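Local structure of flavoprotein (Thermotoga maritima, 5V8S) at residues Leu65-Lys70 / Ile94-Glu99. The protein binds a di-iron centre and probably FMN, and, like other flavo-diiron proteins, probably acts as an electron-transferring oxidoreductase. The protein carries 1 engineered substitution. Numbering follows the deposited sequence.
Sequences LIDGWK and IVNHTE. With FEO (mu-oxo-diiron), chain C.
Ile66 and Ile94 pair in parallel register, CA to CA 4.8 Å, with two backbone bonds around the bridge: Ile94 N to Leu65 O (2.8 Å) and Asp67 N to Ile94 O (3.0 Å). Their side chains run side by side, Ile66 CG1 lying 4.1 Å from Ile94 CB, toward the second sheet, where Phe177 and Thr170 meet them. Beyond this bridge Asp67 CG stands beside its own backbone N (chi1 -62°), which turns the carboxylate to Asn96: Asp67 OD1 accepts Asn96 N through its syn lone pair at 3.1 Å, while Asp67 OD2 receives Asn96 ND2 on its syn side, 28° out of the carboxylate plane. In this two-point grip the carboxylate and amide planes are 66° apart. Asn96 OD1 is bonded to Thr170, so both amide ends are held. A water donates to Asp67 OD1 and His97 O. His97 NE2 (2.2 Å) and Glu99 OE1 (2.1 Å) bind the first iron FE1, completed by His163, Asp180, a water and the oxo bridge to the second iron; Asp166 holds His97 ND1. Metal ligands on a loop following a strand, at the edge of a two-sheet sandwich, are typical of the metallo-beta-lactamase fold, here carrying the flavo-diiron site.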
# COMPACT_ATOMS: atom_id res chain seq x y z
N LEU A 65 20.46 33.13 -8.69
CA LEU A 65 19.95 31.78 -8.91
C LEU A 65 18.79 31.53 -7.96
O LEU A 65 18.86 31.88 -6.78
CB LEU A 65 21.04 30.75 -8.63
CG LEU A 65 20.62 29.29 -8.69
CD1 LEU A 65 20.24 28.90 -10.11
CD2 LEU A 65 21.76 28.42 -8.18
N ILE A 66 17.70 30.96 -8.49
CA ILE A 66 16.49 30.74 -7.70
C ILE A 66 16.19 29.25 -7.74
O ILE A 66 15.88 28.69 -8.80
CB ILE A 66 15.31 31.59 -8.19
CG1 ILE A 66 15.72 33.07 -8.12
CG2 ILE A 66 14.05 31.31 -7.33
CD1 ILE A 66 14.63 34.03 -8.51
N ASP A 67 16.32 28.60 -6.58
CA ASP A 67 16.07 27.17 -6.39
C ASP A 67 17.10 26.32 -7.15
O ASP A 67 18.14 26.84 -7.56
CB ASP A 67 14.60 26.87 -6.69
CG ASP A 67 13.64 27.61 -5.73
OD1 ASP A 67 13.99 27.80 -4.53
OD2 ASP A 67 12.55 28.05 -6.16
N GLY A 68 16.85 25.03 -7.30
CA GLY A 68 17.84 24.12 -7.84
C GLY A 68 17.19 22.82 -8.28
O GLY A 68 15.99 22.76 -8.54
N TRP A 69 17.99 21.75 -8.33
CA TRP A 69 17.54 20.44 -8.76
C TRP A 69 17.83 19.39 -7.68
O TRP A 69 18.63 19.61 -6.77
CB TRP A 69 18.26 19.96 -10.03
CG TRP A 69 17.95 20.72 -11.30
CD1 TRP A 69 17.03 21.70 -11.48
CD2 TRP A 69 18.58 20.52 -12.57
NE1 TRP A 69 17.06 22.15 -12.78
CE2 TRP A 69 18.00 21.44 -13.47
CE3 TRP A 69 19.58 19.67 -13.04
CZ2 TRP A 69 18.39 21.53 -14.80
CZ3 TRP A 69 19.97 19.76 -14.35
CH2 TRP A 69 19.37 20.68 -15.22
N LYS A 70 17.16 18.25 -7.80
CA LYS A 70 17.37 17.15 -6.86
C LYS A 70 18.83 16.70 -6.91
O LYS A 70 19.50 16.79 -7.94
CB LYS A 70 16.44 16.00 -7.25
CG LYS A 70 16.33 14.90 -6.21
CD LYS A 70 15.13 14.00 -6.59
CE LYS A 70 15.03 12.72 -5.79
NZ LYS A 70 15.80 11.69 -6.47
N ILE A 94 18.45 32.35 -4.03
CA ILE A 94 17.19 32.42 -3.29
C ILE A 94 16.64 31.01 -3.14
O ILE A 94 16.51 30.28 -4.13
CB ILE A 94 16.17 33.33 -4.01
CG1 ILE A 94 16.69 34.77 -4.03
CG2 ILE A 94 14.81 33.25 -3.29
CD1 ILE A 94 15.77 35.76 -4.78
N VAL A 95 16.36 30.63 -1.91
CA VAL A 95 15.84 29.31 -1.58
C VAL A 95 14.42 29.52 -1.05
O VAL A 95 14.21 29.84 0.12
CB VAL A 95 16.73 28.60 -0.56
CG1 VAL A 95 16.17 27.23 -0.22
CG2 VAL A 95 18.14 28.48 -1.12
N ASN A 96 13.42 29.32 -1.92
CA ASN A 96 12.04 29.49 -1.52
C ASN A 96 11.57 28.36 -0.60
O ASN A 96 10.61 28.55 0.15
CB ASN A 96 11.15 29.50 -2.77
CG ASN A 96 11.28 30.79 -3.58
OD1 ASN A 96 11.12 31.89 -3.04
ND2 ASN A 96 11.57 30.66 -4.88
N HIS A 97 12.23 27.20 -0.65
CA HIS A 97 11.80 25.98 0.03
C HIS A 97 13.00 25.05 -0.03
O HIS A 97 13.69 24.97 -1.05
CB HIS A 97 10.60 25.41 -0.76
CG HIS A 97 10.07 24.07 -0.33
ND1 HIS A 97 9.74 23.72 0.97
CD2 HIS A 97 9.70 23.02 -1.10
CE1 HIS A 97 9.23 22.49 0.98
NE2 HIS A 97 9.19 22.05 -0.27
N THR A 98 13.28 24.39 1.09
CA THR A 98 14.55 23.69 1.27
C THR A 98 14.46 22.19 1.00
O THR A 98 15.47 21.50 1.17
CB THR A 98 15.07 23.89 2.69
OG1 THR A 98 14.17 23.27 3.62
CG2 THR A 98 15.23 25.37 3.00
N GLU A 99 13.31 21.66 0.62
CA GLU A 99 13.20 20.22 0.45
C GLU A 99 14.21 19.77 -0.62
O GLU A 99 14.42 20.47 -1.61
CB GLU A 99 11.78 19.83 0.03
CG GLU A 99 11.53 18.34 -0.02
CD GLU A 99 10.09 17.99 -0.26
OE1 GLU A 99 9.22 18.86 -0.18
OE2 GLU A 99 9.82 16.80 -0.52
FE1 FEO C . 8.29 20.34 -1.37
FE2 FEO C . 9.20 20.42 -4.66
O FEO C . 9.50 20.22 -2.81
O HOH W 1 15.34 25.81 -3.21
O HOH W 2 7.37 18.67 -2.49
O HOH W 3 7.41 19.03 -4.42